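Local structure of PDZ domain protein (Parabacteroides distasonis, 4L8N) at residues F218-S221 with K222-F226; C286-P290 with Y291-G295; T152-E155 with N156-K159; I83-L86 with S87-S90. The protein is of unknown function but carries N-terminal and C-terminal PDZ domains together with a DUF4136 domain, and binds magnesium. One frame throughout, in Å; residues are numbered along the deposited sequence.

Contact 1 of 4, residues F218-S221 with K222-F226; sequences FSHS and KMEKF
A G1 beta bulge shapes this hairpin, where His220 and Lys222 pack together and His220 reaches Glu224: Ser221 and Lys222 both face Asn217, at the turn between strands 211-217 and 222-226. Ser221 supplies the left-handed backbone that such a bulge needs, with phi 55°. Just before it the chain folds back tightly, and Ser221 N and Ser221 OG both make weak bonds to Phe218 O, at 3.2 and 3.5 Å. His220 CG lies beside its backbone N, which turns ND1 to the carboxylate of Glu224. Glu224 sends an extended side chain back to meet it, crossing the histidine at about a right angle. Glu224 OE2 comes to His220 ND1 at 3.0 Å, but the bond is weak, bent to 132° at the hydrogen, with the carboxylate and ring planes 30° apart. The stronger partner of ND1 is Asn217 OD1, so one N-H serves two acceptors. The extended Lys222 chain passes His220 CB, with Lys222 CG 4.0 Å from it, and Lys222 NZ ends 5.6 Å from His220 ND1. On the hairpin's outer contacts, Phe218 packs on Pro283 and Met223 on Gln125, both of the second subunit. Chemically, the carboxylate would tend to favour a protonated imidazole while the lysine would oppose it; in an exposed turn, with a bent and shared N-H, either effect is probably modest.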
# COMPACT_ATOMS: atom_id res chain seq x y z
N PHE A 218 1.84 22.37 8.12
CA PHE A 218 2.90 23.35 8.41
C PHE A 218 2.50 24.76 7.96
O PHE A 218 2.80 25.72 8.69
CB PHE A 218 4.25 22.95 7.80
CG PHE A 218 5.05 21.91 8.56
CD1 PHE A 218 5.87 22.27 9.64
CD2 PHE A 218 5.04 20.57 8.17
CE1 PHE A 218 6.64 21.31 10.32
CE2 PHE A 218 5.81 19.61 8.85
CZ PHE A 218 6.61 19.98 9.92
N SER A 219 1.73 24.87 6.85
CA SER A 219 1.21 26.12 6.27
C SER A 219 0.34 26.87 7.25
O SER A 219 0.31 28.10 7.21
CB SER A 219 0.39 25.87 5.00
OG SER A 219 0.71 24.66 4.32
N HIS A 220 -0.37 26.15 8.14
CA HIS A 220 -1.26 26.74 9.14
C HIS A 220 -0.78 26.51 10.57
O HIS A 220 -1.38 27.05 11.51
CB HIS A 220 -2.70 26.23 8.97
CG HIS A 220 -3.32 26.68 7.69
ND1 HIS A 220 -3.94 25.78 6.83
CD2 HIS A 220 -3.32 27.91 7.12
CE1 HIS A 220 -4.31 26.50 5.78
NE2 HIS A 220 -3.96 27.79 5.91
N SER A 221 0.32 25.71 10.74
CA SER A 221 0.95 25.39 12.03
C SER A 221 -0.07 24.79 13.04
O SER A 221 -0.15 25.21 14.20
CB SER A 221 1.67 26.61 12.61
OG SER A 221 2.94 26.75 11.98
N LYS A 222 -0.84 23.79 12.56
CA LYS A 222 -1.85 23.10 13.36
C LYS A 222 -2.24 21.75 12.76
O LYS A 222 -2.05 21.52 11.55
CB LYS A 222 -3.11 23.98 13.55
CG LYS A 222 -3.90 24.33 12.29
CD LYS A 222 -5.18 25.07 12.62
CE LYS A 222 -5.95 25.43 11.38
NZ LYS A 222 -6.76 26.66 11.57
N MSE A 223 -2.77 20.86 13.62
CA MSE A 223 -3.35 19.57 13.20
C MSE A 223 -4.68 19.86 12.51
O MSE A 223 -5.38 20.80 12.91
CB MSE A 223 -3.59 18.61 14.40
CG MSE A 223 -2.33 18.07 15.05
SE MSE A 223 -1.48 16.75 13.99
CE MSE A 223 -2.57 15.33 14.18
N GLU A 224 -5.03 19.09 11.48
CA GLU A 224 -6.29 19.31 10.77
C GLU A 224 -6.92 18.00 10.40
O GLU A 224 -6.21 17.00 10.25
CB GLU A 224 -6.05 20.13 9.48
CG GLU A 224 -5.78 21.61 9.70
CD GLU A 224 -5.44 22.43 8.46
OE1 GLU A 224 -5.53 21.88 7.33
OE2 GLU A 224 -5.13 23.63 8.61
N LYS A 225 -8.25 18.01 10.23
CA LYS A 225 -9.00 16.87 9.73
C LYS A 225 -8.82 16.88 8.22
O LYS A 225 -8.77 17.95 7.61
CB LYS A 225 -10.49 16.95 10.14
CG LYS A 225 -11.27 15.65 9.91
CD LYS A 225 -12.78 15.84 10.05
CE LYS A 225 -13.58 14.80 9.30
NZ LYS A 225 -13.64 13.51 10.01
N PHE A 226 -8.64 15.70 7.65
CA PHE A 226 -8.47 15.59 6.21
C PHE A 226 -9.50 14.61 5.68
O PHE A 226 -9.83 13.66 6.39
CB PHE A 226 -7.03 15.18 5.83
CG PHE A 226 -6.07 16.35 5.87
CD1 PHE A 226 -5.46 16.73 7.07
CD2 PHE A 226 -5.81 17.11 4.74
CE1 PHE A 226 -4.61 17.84 7.12
CE2 PHE A 226 -4.97 18.22 4.79
CZ PHE A 226 -4.38 18.58 5.98

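Contact 2 of 4, residues C286-P290 with Y291-G295; sequences CMQYP and YTKYG
Gln288 keeps its CG beside its own backbone N (chi1 -74°) and runs extended from there (chi2 -153°), which carries its amide to the backbone of Lys293 and Tyr294. OE1 takes two N-H groups. Tyr294 N arrives in the carbonyl plane on a lone pair at 2.9 Å, and Lys293 N, also 2.9 Å from OE1, is tilted well out of that plane. On the other branch, Gln288 NE2 donates to Tyr294 O at 3.0 Å with a nearly straight bond (164°). With both ends engaged, the amide has its flip settled. All this happens in the loop that leads from helix 274-285 to strand 298-309, where the peptide before Pro290 is cis and the chain turns sharply. Across that turn Thr292 OG1 donates to Gln288 O at 2.6 Å, and the same hydroxyl is bonded to Trp260 NE1. Three waters bridge the backbone: one spans Met287 O (2.7 Å) and Tyr291 N, another gives hydrogens to Met287 O and to Tyr291 O (2.8 Å), and the third joins Pro290 O to Thr292 N. Tyr291 OH and Lys293 NZ both reach Asp17, the lysine as a salt bridge, while Tyr294 OH bonds to Lys457 O.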
# COMPACT_ATOMS: atom_id res chain seq x y z
N CYS A 286 4.94 -12.04 -11.93
CA CYS A 286 5.65 -11.95 -13.21
C CYS A 286 4.72 -11.90 -14.42
O CYS A 286 5.21 -11.66 -15.54
CB CYS A 286 6.67 -13.06 -13.35
SG CYS A 286 8.04 -12.92 -12.18
N MSE A 287 3.39 -12.06 -14.24
CA MSE A 287 2.45 -11.93 -15.37
C MSE A 287 2.46 -10.49 -15.90
O MSE A 287 2.05 -10.25 -17.03
CB MSE A 287 1.04 -12.36 -14.97
CG MSE A 287 0.80 -13.84 -15.20
SE MSE A 287 -0.95 -14.49 -14.65
CE MSE A 287 -1.91 -13.66 -15.95
N GLN A 288 2.98 -9.54 -15.08
CA GLN A 288 3.08 -8.15 -15.51
C GLN A 288 4.47 -7.83 -16.06
O GLN A 288 4.72 -6.67 -16.36
CB GLN A 288 2.65 -7.17 -14.43
CG GLN A 288 1.14 -7.17 -14.26
CD GLN A 288 0.63 -5.88 -13.76
OE1 GLN A 288 -0.03 -5.12 -14.48
NE2 GLN A 288 0.96 -5.59 -12.51
N TYR A 289 5.34 -8.85 -16.27
CA TYR A 289 6.61 -8.65 -16.96
C TYR A 289 6.55 -9.35 -18.32
O TYR A 289 6.35 -10.57 -18.34
CB TYR A 289 7.85 -9.10 -16.15
CG TYR A 289 9.11 -8.58 -16.81
CD1 TYR A 289 9.50 -7.25 -16.67
CD2 TYR A 289 9.82 -9.37 -17.73
CE1 TYR A 289 10.60 -6.74 -17.37
CE2 TYR A 289 10.91 -8.86 -18.44
CZ TYR A 289 11.31 -7.55 -18.25
OH TYR A 289 12.39 -7.02 -18.93
N PRO A 290 6.66 -8.65 -19.48
CA PRO A 290 6.96 -7.23 -19.69
C PRO A 290 5.75 -6.29 -19.80
O PRO A 290 5.93 -5.08 -19.93
CB PRO A 290 7.70 -7.26 -21.03
CG PRO A 290 7.07 -8.37 -21.78
CD PRO A 290 6.60 -9.37 -20.77
N TYR A 291 4.52 -6.83 -19.76
CA TYR A 291 3.34 -6.01 -19.93
C TYR A 291 2.68 -5.67 -18.59
O TYR A 291 1.95 -6.48 -18.03
CB TYR A 291 2.36 -6.70 -20.90
CG TYR A 291 1.15 -5.87 -21.26
CD1 TYR A 291 1.29 -4.57 -21.75
CD2 TYR A 291 -0.13 -6.39 -21.16
CE1 TYR A 291 0.18 -3.81 -22.10
CE2 TYR A 291 -1.25 -5.64 -21.50
CZ TYR A 291 -1.09 -4.35 -21.98
OH TYR A 291 -2.20 -3.62 -22.34
N THR A 292 2.96 -4.45 -18.10
CA THR A 292 2.45 -3.87 -16.87
C THR A 292 1.32 -2.88 -17.18
O THR A 292 1.56 -1.87 -17.86
CB THR A 292 3.60 -3.18 -16.09
OG1 THR A 292 4.62 -4.12 -15.76
CG2 THR A 292 3.14 -2.50 -14.81
N LYS A 293 0.10 -3.16 -16.68
CA LYS A 293 -1.00 -2.21 -16.84
C LYS A 293 -1.59 -1.79 -15.46
O LYS A 293 -2.22 -0.74 -15.39
CB LYS A 293 -2.07 -2.66 -17.85
CG LYS A 293 -2.77 -3.99 -17.65
CD LYS A 293 -3.97 -4.06 -18.61
CE LYS A 293 -4.56 -5.45 -18.73
NZ LYS A 293 -5.95 -5.42 -19.27
N TYR A 294 -1.31 -2.54 -14.37
CA TYR A 294 -1.77 -2.21 -13.00
C TYR A 294 -0.60 -1.93 -12.08
O TYR A 294 0.21 -2.81 -11.83
CB TYR A 294 -2.63 -3.33 -12.40
CG TYR A 294 -3.89 -3.54 -13.19
CD1 TYR A 294 -4.96 -2.65 -13.08
CD2 TYR A 294 -3.99 -4.55 -14.14
CE1 TYR A 294 -6.10 -2.79 -13.87
CE2 TYR A 294 -5.13 -4.71 -14.92
CZ TYR A 294 -6.18 -3.83 -14.77
OH TYR A 294 -7.32 -3.97 -15.53
N GLY A 295 -0.54 -0.71 -11.56
CA GLY A 295 0.54 -0.32 -10.66
C GLY A 295 0.36 -0.69 -9.20
O GLY A 295 1.36 -0.90 -8.51
O HOH W 1 3.51 -9.67 -19.22
O HOH W 2 -0.12 -8.37 -17.85
O HOH W 3 5.06 -2.76 -19.78

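Contact 3 of 4, residues T152-E155 with N156-K159; sequences TIDE and NNRK
Arg158, in the first turn of helix 158-175, folds back over Ile153 and Glu155, and its side chain can be followed outward. CB lies near Glu155 O and the CG2 methyl of Ile153. CG then leaves opposite the backbone N (chi1 169°), and a bend at chi3 (-75°) swings the guanidinium over toward the preceding loop. CD passes 3.8 Å from Glu155 OE1. NE donates to Glu155 OE2 at 3.0 Å, with a weaker bond to Glu155 OE1 at 3.2 Å. CZ sits close to Ile153 CG2, and at the tip NH2 reaches Glu155 OE2 at 2.8 Å, completing a side-on salt bridge in which two nitrogens grip one oxygen. That oxygen lies in the guanidinium plane, the carboxylate being turned only 26° from it, while Ile153 CG2 rests over one face, off toward the rim. Glu155 can come alongside because its own chain bends at chi2. Next to this pair, Asp154 holds the turn: OD1 accepts from Asn156 ND2 and OD2 from Asn157 ND2, each at 2.9 Å, while Asp154 O takes Asn157 N, also at 2.9 Å. The carboxylate thus ties down two consecutive asparagine amides where the helix starts; Asn157, at the N-cap position, makes no capping bond with its side chain. The whole turn joins strand 147-150, which runs parallel to both 178-179 and 186-196 in the large mixed sheet, to helix 158-175, where Ile153 packs on Glu161, Thr162 and Asn165 and Asp154 N bonds to Glu161 OE1.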
# COMPACT_ATOMS: atom_id res chain seq x y z
N THR A 152 24.20 -12.07 -6.27
CA THR A 152 24.89 -12.85 -5.22
C THR A 152 23.94 -13.27 -4.09
O THR A 152 23.20 -12.45 -3.53
CB THR A 152 26.07 -12.04 -4.66
OG1 THR A 152 26.73 -11.33 -5.72
CG2 THR A 152 27.07 -12.90 -3.87
N ILE A 153 23.98 -14.56 -3.75
CA ILE A 153 23.12 -15.12 -2.72
C ILE A 153 23.66 -14.79 -1.31
O ILE A 153 24.86 -14.93 -1.05
CB ILE A 153 22.93 -16.66 -2.99
CG1 ILE A 153 21.78 -16.87 -4.02
CG2 ILE A 153 22.67 -17.48 -1.70
CD1 ILE A 153 21.73 -18.23 -4.73
N ASP A 154 22.75 -14.32 -0.41
CA ASP A 154 23.07 -14.08 1.01
C ASP A 154 23.11 -15.45 1.66
O ASP A 154 22.07 -16.11 1.76
CB ASP A 154 22.05 -13.13 1.70
CG ASP A 154 22.03 -13.19 3.23
OD1 ASP A 154 23.12 -13.18 3.84
OD2 ASP A 154 20.93 -13.27 3.80
N GLU A 155 24.32 -15.89 2.05
CA GLU A 155 24.61 -17.21 2.61
C GLU A 155 23.77 -17.57 3.84
O GLU A 155 23.43 -18.75 4.01
CB GLU A 155 26.11 -17.33 2.92
CG GLU A 155 26.94 -17.62 1.69
CD GLU A 155 26.55 -18.87 0.92
OE1 GLU A 155 26.29 -19.92 1.55
OE2 GLU A 155 26.52 -18.80 -0.33
N ASN A 156 23.38 -16.56 4.65
CA ASN A 156 22.53 -16.69 5.83
C ASN A 156 21.13 -17.21 5.47
O ASN A 156 20.48 -17.85 6.30
CB ASN A 156 22.41 -15.35 6.55
CG ASN A 156 23.73 -14.80 7.05
OD1 ASN A 156 24.34 -15.32 7.99
ND2 ASN A 156 24.20 -13.73 6.42
N ASN A 157 20.69 -16.96 4.21
CA ASN A 157 19.40 -17.37 3.67
C ASN A 157 19.52 -18.13 2.34
O ASN A 157 18.64 -17.98 1.48
CB ASN A 157 18.53 -16.13 3.46
CG ASN A 157 18.03 -15.50 4.72
OD1 ASN A 157 17.15 -16.03 5.41
ND2 ASN A 157 18.57 -14.34 5.03
N ARG A 158 20.57 -18.97 2.18
CA ARG A 158 20.83 -19.73 0.95
C ARG A 158 19.65 -20.62 0.53
O ARG A 158 19.23 -20.55 -0.63
CB ARG A 158 22.11 -20.58 1.07
CG ARG A 158 22.29 -21.59 -0.07
CD ARG A 158 23.72 -22.05 -0.26
NE ARG A 158 24.55 -21.02 -0.90
CZ ARG A 158 24.62 -20.82 -2.21
NH1 ARG A 158 23.89 -21.56 -3.04
NH2 ARG A 158 25.40 -19.87 -2.70
N LYS A 159 19.12 -21.43 1.47
CA LYS A 159 18.01 -22.35 1.21
C LYS A 159 16.81 -21.63 0.58
O LYS A 159 16.33 -22.06 -0.47
CB LYS A 159 17.60 -23.08 2.51
CG LYS A 159 18.68 -24.01 3.08
CD LYS A 159 18.20 -24.77 4.32
CE LYS A 159 19.29 -25.58 4.98
NZ LYS A 159 20.21 -24.75 5.79

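Contact 4 of 4, residues I83-L86 with S87-S90; sequences ISNL and SSPS
Ser87, Asn85 and Ser88 carry this turn, and the carbonyl of the asparagine side chain sits at its middle. Asn85 CG stands between the backbone N and the carbonyl carbon (chi1 54°), which turns OD1 back to the backbone N-H groups of the two serines that follow, and it accepts from both. Ser88 N comes in nearly along the C=O axis at 3.0 Å with a straight bond, whereas Ser87 N, 2.9 Å from OD1, stands above the carbonyl plane and makes a more bent one (131°). Ser87 CB also packs against this oxygen, 3.3 Å from Asn85 OD1. The bond to Ser87 N makes an Asx turn, here within the reversal that links strands 78-84 and 91-101, antiparallel neighbours in the six-stranded sheet of the N-terminal PDZ domain. A straight backbone bond, Asn85 N to Ser88 O at 3.2 Å, closes the turn. Further back, Ser84 CB touches Pro89 O at 3.3 Å, while its hydroxyl bonds to Glu52. The remaining branch of the asparagine amide is held as well: Asn85 ND2 donates to Asp49 OD1, tying the turn to the residue just before strand 50-54.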
# COMPACT_ATOMS: atom_id res chain seq x y z
N ILE A 83 4.82 -10.97 -35.50
CA ILE A 83 4.84 -10.91 -34.05
C ILE A 83 6.23 -10.58 -33.51
O ILE A 83 7.24 -10.95 -34.10
CB ILE A 83 4.33 -12.26 -33.45
CG1 ILE A 83 2.84 -12.59 -33.82
CG2 ILE A 83 4.57 -12.36 -31.95
CD1 ILE A 83 1.72 -11.58 -33.36
N SER A 84 6.26 -9.91 -32.35
CA SER A 84 7.44 -9.70 -31.55
C SER A 84 7.11 -10.04 -30.07
O SER A 84 5.98 -9.83 -29.60
CB SER A 84 8.02 -8.30 -31.71
OG SER A 84 7.41 -7.31 -30.91
N ASN A 85 8.10 -10.61 -29.39
CA ASN A 85 8.06 -10.96 -27.97
C ASN A 85 9.50 -11.00 -27.42
O ASN A 85 10.43 -10.52 -28.08
CB ASN A 85 7.33 -12.28 -27.76
CG ASN A 85 7.86 -13.42 -28.56
OD1 ASN A 85 9.06 -13.55 -28.78
ND2 ASN A 85 6.97 -14.24 -29.07
N LEU A 86 9.69 -11.59 -26.24
CA LEU A 86 10.99 -11.69 -25.58
C LEU A 86 11.86 -12.82 -26.17
O LEU A 86 13.08 -12.81 -25.97
CB LEU A 86 10.79 -11.86 -24.06
CG LEU A 86 10.05 -10.70 -23.34
CD1 LEU A 86 9.83 -11.04 -21.86
CD2 LEU A 86 10.80 -9.39 -23.47
N SER A 87 11.27 -13.77 -26.93
CA SER A 87 12.00 -14.85 -27.60
C SER A 87 12.64 -14.32 -28.88
O SER A 87 13.82 -14.56 -29.10
CB SER A 87 11.09 -16.03 -27.92
OG SER A 87 11.26 -17.09 -26.99
N SER A 88 11.88 -13.56 -29.71
CA SER A 88 12.44 -13.01 -30.94
C SER A 88 11.92 -11.58 -31.27
O SER A 88 10.78 -11.25 -30.96
CB SER A 88 12.15 -13.93 -32.12
OG SER A 88 10.76 -13.99 -32.38
N PRO A 89 12.71 -10.77 -31.99
CA PRO A 89 12.23 -9.43 -32.36
C PRO A 89 11.29 -9.43 -33.57
O PRO A 89 10.59 -8.44 -33.80
CB PRO A 89 13.52 -8.66 -32.66
CG PRO A 89 14.51 -9.68 -33.03
CD PRO A 89 14.10 -11.00 -32.46
N SER A 90 11.28 -10.52 -34.35
CA SER A 90 10.40 -10.67 -35.50
C SER A 90 10.11 -12.13 -35.76
O SER A 90 10.98 -12.98 -35.53
CB SER A 90 10.96 -10.01 -36.75
OG SER A 90 9.90 -9.78 -37.66

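Overall arrangement
Along the chain the order is contact 4, contact 3, contact 1, contact 2. Contact 4 turns the chain in the N-terminal PDZ sheet, contact 3 leads off the mixed sheet into helix 158-175, contact 1 tips a two-stranded hairpin near the second subunit, and contact 2 leads into strand 298-309 of the mixed sheet. Contacts 1 and 3 both fall in the DUF4136 range, at the surface, with centres about 47 Å apart. Contacts 2 and 4 touch, with centres about 17 Å apart: Leu86 CD1 packs 3.8 Å from Pro290 CD, where the PDZ domain meets the loop after helix 274-285. Contact 1 stands far out, its centre about 54 Å from that of contact 4.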